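Local structure of S-adenosylmethionine:2-demethylmenaquinone methyltransferase (Geobacillus kaustophilus, 2PCN) at residues 9-13 with 14-18; 47-50 with 51-55; 88-91 with 92-96. The protein belongs to the RraA-like family of compact alpha/beta proteins and assembles as a trimer. All coordinates share one frame; numbering follows the deposited sequence.

Interaction 1: 9-13 with 14-18; sequences QFLDE and LQVCE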
loop_
_atom_site.group_PDB
_atom_site.type_symbol
_atom_site.label_atom_id
_atom_site.label_comp_id
_atom_site.label_asym_id
_atom_site.label_seq_id
_atom_site.Cartn_x
_atom_site.Cartn_y
_atom_site.Cartn_z
ATOM N N GLN A 9 10.634 2.896 25.774
ATOM C CA GLN A 9 10.489 2.781 27.224
ATOM C C GLN A 9 10.252 1.378 27.781
ATOM O O GLN A 9 10.782 1.036 28.841
ATOM C CB GLN A 9 9.333 3.658 27.714
ATOM C CG GLN A 9 9.535 5.153 27.596
ATOM C CD GLN A 9 8.376 5.926 28.203
ATOM O OE1 GLN A 9 8.101 5.818 29.401
ATOM N NE2 GLN A 9 7.686 6.706 27.378
ATOM N N PHE A 10 9.463 0.570 27.075
ATOM C CA PHE A 10 9.104 -0.761 27.569
ATOM C C PHE A 10 9.342 -1.948 26.638
ATOM O O PHE A 10 8.649 -2.959 26.755
ATOM C CB PHE A 10 7.620 -0.765 27.947
ATOM C CG PHE A 10 7.196 0.407 28.786
ATOM C CD1 PHE A 10 7.553 0.488 30.129
ATOM C CD2 PHE A 10 6.426 1.428 28.234
ATOM C CE1 PHE A 10 7.147 1.569 30.911
ATOM C CE2 PHE A 10 6.015 2.510 29.005
ATOM C CZ PHE A 10 6.377 2.581 30.349
ATOM N N LEU A 11 10.310 -1.857 25.734
ATOM C CA LEU A 11 10.550 -2.954 24.802
ATOM C C LEU A 11 10.638 -4.333 25.456
ATOM O O LEU A 11 10.120 -5.311 24.916
ATOM C CB LEU A 11 11.817 -2.696 23.980
ATOM C CG LEU A 11 12.126 -3.726 22.885
ATOM C CD1 LEU A 11 10.938 -3.851 21.939
ATOM C CD2 LEU A 11 13.373 -3.305 22.122
ATOM N N ASP A 12 11.283 -4.416 26.616
ATOM C CA ASP A 12 11.436 -5.695 27.310
ATOM C C ASP A 12 10.117 -6.320 27.768
ATOM O O ASP A 12 10.050 -7.522 28.017
ATOM C CB ASP A 12 12.375 -5.542 28.513
ATOM C CG ASP A 12 11.853 -4.557 29.543
ATOM O OD1 ASP A 12 10.717 -4.741 30.025
ATOM O OD2 ASP A 12 12.585 -3.603 29.878
ATOM N N GLU A 13 9.073 -5.505 27.880
ATOM C CA GLU A 13 7.762 -5.990 28.306
ATOM C C GLU A 13 6.785 -6.019 27.140
ATOM O O GLU A 13 5.586 -6.222 27.335
ATOM C CB GLU A 13 7.179 -5.080 29.385
ATOM C CG GLU A 13 7.924 -5.076 30.696
ATOM C CD GLU A 13 7.313 -4.106 31.683
ATOM O OE1 GLU A 13 7.304 -2.893 31.388
ATOM O OE2 GLU A 13 6.838 -4.555 32.748
ATOM N N LEU A 14 7.295 -5.821 25.930
ATOM C CA LEU A 14 6.432 -5.783 24.759
ATOM C C LEU A 14 6.660 -6.851 23.706
ATOM O O LEU A 14 7.763 -7.373 23.542
ATOM C CB LEU A 14 6.551 -4.421 24.066
ATOM C CG LEU A 14 6.039 -3.157 24.752
ATOM C CD1 LEU A 14 6.463 -1.943 23.940
ATOM C CD2 LEU A 14 4.525 -3.214 24.879
ATOM N N GLN A 15 5.580 -7.161 22.999
ATOM C CA GLN A 15 5.600 -8.091 21.888
ATOM C C GLN A 15 5.340 -7.162 20.710
ATOM O O GLN A 15 4.436 -6.329 20.769
ATOM C CB GLN A 15 4.465 -9.105 21.995
ATOM C CG GLN A 15 4.722 -10.228 22.977
ATOM C CD GLN A 15 3.608 -11.242 22.963
ATOM O OE1 GLN A 15 2.608 -11.096 23.668
ATOM N NE2 GLN A 15 3.761 -12.270 22.139
ATOM N N VAL A 16 6.135 -7.285 19.655
ATOM C CA VAL A 16 5.969 -6.436 18.484
ATOM C C VAL A 16 5.437 -7.259 17.320
ATOM O O VAL A 16 6.077 -8.212 16.880
ATOM C CB VAL A 16 7.308 -5.783 18.080
ATOM C CG1 VAL A 16 7.109 -4.899 16.860
ATOM C CG2 VAL A 16 7.855 -4.964 19.241
ATOM N N CYS A 17 4.256 -6.893 16.830
ATOM C CA CYS A 17 3.647 -7.612 15.722
ATOM C C CYS A 17 4.510 -7.507 14.468
ATOM O O CYS A 17 4.923 -6.414 14.070
ATOM C CB CYS A 17 2.245 -7.063 15.444
ATOM S SG CYS A 17 1.311 -8.048 14.251
ATOM N N GLU A 18 4.774 -8.653 13.851
ATOM C CA GLU A 18 5.603 -8.724 12.653
ATOM C C GLU A 18 4.785 -8.588 11.378
ATOM O O GLU A 18 5.332 -8.367 10.296
ATOM C CB GLU A 18 6.361 -10.051 12.641
ATOM C CG GLU A 18 7.295 -10.226 13.820
ATOM C CD GLU A 18 7.746 -11.661 13.992
ATOM O OE1 GLU A 18 8.147 -12.283 12.987
ATOM O OE2 GLU A 18 7.703 -12.162 15.136
#
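Leu14 N donates to Leu11 O at 3.0 Å with an N-H...O angle of 160°, which, together with the bond of 2.8 Å from Glu13 N to Phe10 O, winds the chain through a single turn of 3-10 helix before it straightens. The Leu14 side chain then folds back over the turn it has just left. With CG anti to its own carbonyl carbon and beside the backbone N (chi1 -67°), the branch leans over the Phe10 carbonyl: Leu14 CG lies 3.3 Å from Phe10 O, and Leu14 CD1 is 3.7 Å from the same oxygen. On its flank, Leu14 CG meets Phe10 CB at 4.3 Å. A forked aliphatic residue suits this place, since Leu156 lies against Phe10, Glu13 and Leu14 alike and Ala152 also touches Leu14. The turn joins the helix of residues 3-10 to strand 14-16, which pairs antiparallel with strand 148-152 at the surface of the subunit. Leu11 sends its CB away from 14-18, yet its end swings round so that Leu11 CD1 reaches Val16 CG2 at 4.2 Å. These two apolar side chains also border a subunit interface, where Leu11 packs on Lys116 and Val16 on Val115 of the second subunit. Glu13, its chain extended beyond CG, carries its carboxylate outward to salt bridges with Lys154 and Lys159.

Interaction 2: 47-50 with 51-55; sequences REAL and ETVPP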
loop_
_atom_site.group_PDB
_atom_site.type_symbol
_atom_site.label_atom_id
_atom_site.label_comp_id
_atom_site.label_asym_id
_atom_site.label_seq_id
_atom_site.Cartn_x
_atom_site.Cartn_y
_atom_site.Cartn_z
ATOM N N ARG A 47 -19.361 -10.486 15.472
ATOM C CA ARG A 47 -20.494 -9.614 15.750
ATOM C C ARG A 47 -20.910 -9.676 17.214
ATOM O O ARG A 47 -21.106 -8.646 17.850
ATOM C CB ARG A 47 -21.689 -9.978 14.866
ATOM C CG ARG A 47 -22.947 -9.204 15.234
ATOM C CD ARG A 47 -23.930 -9.136 14.085
ATOM N NE ARG A 47 -24.980 -8.158 14.363
ATOM C CZ ARG A 47 -25.673 -7.514 13.429
ATOM N NH1 ARG A 47 -25.430 -7.740 12.144
ATOM N NH2 ARG A 47 -26.603 -6.636 13.783
ATOM N N GLU A 48 -21.045 -10.881 17.754
ATOM C CA GLU A 48 -21.460 -11.020 19.145
ATOM C C GLU A 48 -20.472 -10.344 20.092
ATOM O O GLU A 48 -20.872 -9.745 21.095
ATOM C CB GLU A 48 -21.623 -12.499 19.505
ATOM C CG GLU A 48 -22.522 -13.246 18.532
ATOM C CD GLU A 48 -23.029 -14.560 19.088
ATOM O OE1 GLU A 48 -22.222 -15.307 19.682
ATOM O OE2 GLU A 48 -24.235 -14.848 18.924
ATOM N N ALA A 49 -19.184 -10.433 19.771
ATOM C CA ALA A 49 -18.157 -9.806 20.592
ATOM C C ALA A 49 -18.331 -8.285 20.560
ATOM O O ALA A 49 -18.340 -7.625 21.603
ATOM C CB ALA A 49 -16.763 -10.188 20.078
ATOM N N LEU A 50 -18.478 -7.733 19.361
ATOM C CA LEU A 50 -18.646 -6.289 19.215
ATOM C C LEU A 50 -19.882 -5.769 19.936
ATOM O O LEU A 50 -19.926 -4.611 20.346
ATOM C CB LEU A 50 -18.731 -5.906 17.734
ATOM C CG LEU A 50 -17.454 -6.087 16.917
ATOM C CD1 LEU A 50 -17.738 -5.784 15.450
ATOM C CD2 LEU A 50 -16.368 -5.167 17.464
ATOM N N GLU A 51 -20.884 -6.626 20.094
ATOM C CA GLU A 51 -22.118 -6.221 20.759
ATOM C C GLU A 51 -22.051 -6.397 22.272
ATOM O O GLU A 51 -22.930 -5.920 22.986
ATOM C CB GLU A 51 -23.302 -7.031 20.221
ATOM C CG GLU A 51 -23.451 -7.008 18.710
ATOM C CD GLU A 51 -24.576 -7.901 18.223
ATOM O OE1 GLU A 51 -24.671 -9.054 18.694
ATOM O OE2 GLU A 51 -25.360 -7.458 17.359
ATOM N N THR A 52 -21.003 -7.053 22.765
ATOM C CA THR A 52 -20.892 -7.305 24.199
ATOM C C THR A 52 -19.643 -6.847 24.954
ATOM O O THR A 52 -19.709 -6.656 26.166
ATOM C CB THR A 52 -21.080 -8.803 24.488
ATOM O OG1 THR A 52 -20.064 -9.548 23.803
ATOM C CG2 THR A 52 -22.454 -9.265 24.008
ATOM N N VAL A 53 -18.509 -6.667 24.276
ATOM C CA VAL A 53 -17.301 -6.249 24.990
ATOM C C VAL A 53 -17.418 -4.846 25.604
ATOM O O VAL A 53 -18.177 -4.005 25.123
ATOM C CB VAL A 53 -16.045 -6.306 24.082
ATOM C CG1 VAL A 53 -15.820 -7.730 23.606
ATOM C CG2 VAL A 53 -16.199 -5.356 22.896
ATOM N N PRO A 54 -16.668 -4.585 26.688
ATOM C CA PRO A 54 -16.689 -3.288 27.375
ATOM C C PRO A 54 -16.202 -2.134 26.506
ATOM O O PRO A 54 -15.428 -2.333 25.572
ATOM C CB PRO A 54 -15.758 -3.512 28.569
ATOM C CG PRO A 54 -15.848 -4.978 28.815
ATOM C CD PRO A 54 -15.816 -5.541 27.417
ATOM N N PRO A 55 -16.657 -0.907 26.806
ATOM C CA PRO A 55 -16.238 0.267 26.034
ATOM C C PRO A 55 -14.721 0.421 26.154
ATOM O O PRO A 55 -14.142 0.109 27.199
ATOM C CB PRO A 55 -16.984 1.415 26.718
ATOM C CG PRO A 55 -18.218 0.747 27.253
ATOM C CD PRO A 55 -17.661 -0.537 27.818
#
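Arg47 lays its aliphatic part over the carboxylate end of Glu51, one helical turn further on, with Arg47 CG 3.6 Å from Glu51 CD. Because its CG stands anti to the backbone N (chi1 173°) and the chain runs out extended to NE, the guanidinium arrives beside the acid and makes a salt bridge, Arg47 NE to Glu51 OE2 at 3.1 Å. The bond is nearly straight, 172° at the hydrogen. It leaves the guanidinium edge within that group's plane but meets OE2 from above the carboxylate, the two planes standing 81° apart. Glu51 N donates to Arg47 O in the helical manner, which also brings Glu51 CG to 3.0 Å from that oxygen. The acid may also offset charge where Arg47 NH1 comes close to Arg75 NH1.

Two residues then finish the turn. Thr52, whose hydroxyl sits on CB, close to the backbone, turns OG1 back to donate to Glu48 O at 2.8 Å, and the same OG1 is also hydrogen-bonded to Arg125 NH2. Ala49 O is gripped by two amides, Thr52 N at 3.0 Å and Val53 N at 2.8 Å, while Val53 CG1 closes over this oxygen at 3.2 Å. Ala49 is small enough for the buried side of the helix, where it touches Leu59 and Arg125, and its CB just reaches Val53 CG1. Val53 itself has already left the helical conformation. Arg83 NH1 is hydrogen-bonded to the carbonyl oxygens of Leu50 and Val53.

Helix 44-52 is the crossover of the beta-alpha-beta unit formed with strands 30-38 and 58-62: Ala49 and Leu50 rest on Leu59 of strand 58-62, whereas Arg47, Leu50 and Glu51 lean against helix 74-82 through Leu76 and Ile79.

Interaction 3: 88-91 with 92-96; sequences VIIH and GCIRD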
loop_
_atom_site.group_PDB
_atom_site.type_symbol
_atom_site.label_atom_id
_atom_site.label_comp_id
_atom_site.label_asym_id
_atom_site.label_seq_id
_atom_site.Cartn_x
_atom_site.Cartn_y
_atom_site.Cartn_z
ATOM N N VAL A 88 -10.580 -2.361 16.037
ATOM C CA VAL A 88 -10.543 -3.777 15.698
ATOM C C VAL A 88 -9.277 -4.070 14.892
ATOM O O VAL A 88 -8.891 -3.285 14.027
ATOM C CB VAL A 88 -11.770 -4.185 14.838
ATOM C CG1 VAL A 88 -11.799 -5.698 14.659
ATOM C CG2 VAL A 88 -13.064 -3.688 15.485
ATOM N N ILE A 89 -8.630 -5.190 15.195
ATOM C CA ILE A 89 -7.423 -5.615 14.486
ATOM C C ILE A 89 -7.758 -6.994 13.939
ATOM O O ILE A 89 -8.050 -7.919 14.700
ATOM C CB ILE A 89 -6.209 -5.698 15.430
ATOM C CG1 ILE A 89 -5.896 -4.300 15.975
ATOM C CG2 ILE A 89 -5.007 -6.271 14.685
ATOM C CD1 ILE A 89 -4.821 -4.268 17.043
ATOM N N ILE A 90 -7.709 -7.136 12.617
ATOM C CA ILE A 90 -8.092 -8.392 11.986
ATOM C C ILE A 90 -7.039 -9.091 11.137
ATOM O O ILE A 90 -6.518 -8.521 10.179
ATOM C CB ILE A 90 -9.338 -8.168 11.091
ATOM C CG1 ILE A 90 -10.380 -7.350 11.854
ATOM C CG2 ILE A 90 -9.918 -9.506 10.649
ATOM C CD1 ILE A 90 -11.601 -6.984 11.039
ATOM N N HIS A 91 -6.727 -10.332 11.498
ATOM C CA HIS A 91 -5.787 -11.125 10.719
ATOM C C HIS A 91 -6.707 -11.737 9.671
ATOM O O HIS A 91 -7.085 -12.912 9.744
ATOM C CB HIS A 91 -5.135 -12.206 11.587
ATOM C CG HIS A 91 -4.163 -13.073 10.846
ATOM N ND1 HIS A 91 -3.412 -12.611 9.786
ATOM C CD2 HIS A 91 -3.815 -14.369 11.018
ATOM C CE1 HIS A 91 -2.645 -13.590 9.334
ATOM N NE2 HIS A 91 -2.871 -14.667 10.065
ATOM N N GLY A 92 -7.088 -10.893 8.716
ATOM C CA GLY A 92 -7.997 -11.279 7.655
ATOM C C GLY A 92 -8.447 -10.024 6.924
ATOM O O GLY A 92 -7.821 -8.972 7.064
ATOM N N CYS A 93 -9.537 -10.112 6.168
ATOM C CA CYS A 93 -10.012 -8.965 5.398
ATOM C C CYS A 93 -11.293 -8.307 5.900
ATOM O O CYS A 93 -12.017 -8.853 6.731
ATOM C CB CYS A 93 -10.226 -9.375 3.937
ATOM S SG CYS A 93 -8.739 -9.919 3.080
ATOM N N ILE A 94 -11.557 -7.116 5.376
ATOM C CA ILE A 94 -12.764 -6.376 5.710
ATOM C C ILE A 94 -13.363 -5.900 4.392
ATOM O O ILE A 94 -12.772 -6.097 3.326
ATOM C CB ILE A 94 -12.462 -5.122 6.569
ATOM C CG1 ILE A 94 -11.662 -4.102 5.750
ATOM C CG2 ILE A 94 -11.689 -5.519 7.818
ATOM C CD1 ILE A 94 -11.587 -2.731 6.388
ATOM N N ARG A 95 -14.542 -5.294 4.464
ATOM C CA ARG A 95 -15.179 -4.727 3.287
ATOM C C ARG A 95 -15.827 -3.419 3.736
ATOM O O ARG A 95 -15.776 -3.084 4.922
ATOM C CB ARG A 95 -16.197 -5.694 2.672
ATOM C CG ARG A 95 -17.419 -6.019 3.508
ATOM C CD ARG A 95 -18.294 -6.995 2.725
ATOM N NE ARG A 95 -19.656 -7.082 3.239
ATOM C CZ ARG A 95 -20.649 -7.707 2.612
ATOM N NH1 ARG A 95 -20.431 -8.308 1.447
ATOM N NH2 ARG A 95 -21.865 -7.712 3.139
ATOM N N ASP A 96 -16.426 -2.687 2.801
ATOM C CA ASP A 96 -17.026 -1.384 3.093
ATOM C C ASP A 96 -15.914 -0.476 3.620
ATOM O O ASP A 96 -16.147 0.367 4.490
ATOM C CB ASP A 96 -18.136 -1.490 4.147
ATOM C CG ASP A 96 -19.278 -2.389 3.711
ATOM O OD1 ASP A 96 -19.682 -2.324 2.530
ATOM O OD2 ASP A 96 -19.780 -3.154 4.558
#
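Ile90 points its CB toward the chain that follows it, and each branch finds a different partner there. From CB, the CG2 methyl lies beside the Ile90 carbonyl carbon and reaches the backbone of Gly92, 3.7 Å from Gly92 N and 4.0 Å from Gly92 CA. The other branch leaves through CG1, anti to the carbonyl carbon, and carries CD1 forward to Ile94 CG2, a close methyl contact of 3.5 Å. Two beta-branched isoleucines fit well here: Ile90 can touch the backbone with one branch and Ile94 with the other, and Ile94 answers with its CG2 methyl. Both are buried, where Leu71 and Leu72 also touch Ile90 and Val107 and Ala109 touch Ile94. The bend between them is an inverse gamma turn centred on His91, with a weak hydrogen bond from Gly92 N to Ile90 O at 2.8 Å. It turns the chain from strand 87-90 of the mixed sheet into the short strand 93-94, the middle member of a parallel sheet with 70-72 and 111-112. Gly92 adopts phi 168° and psi -162°, a conformation easily taken by a residue without CB. The CB of His91 points away from 92-96, and its ring stacks with Phe131. Further along, salt bridges join Arg95 with Asp8 and Asp96 with Lys2, both of the third subunit.

In the fold
The three contacts follow one another along the chain. Interactions 1 and 2 lie on opposite sides of the chain's centre, their own centres about 27 Å apart, while interaction 3 is the innermost, its centre about 8 Å from that of the chain. Interactions 1 and 3 both reach the large mixed sheet, through strands 14-16 and 87-90, yet their nearest atoms stay about 7 Å apart. Interactions 2 and 3 do touch: Leu50 CD2 packs on Val88 CG2 at 4.1 Å, bringing helix 44-52 against strand 87-90. Interaction 1 borders the second subunit and interaction 3 the third, so two of these local turns lie at contacts within the trimer.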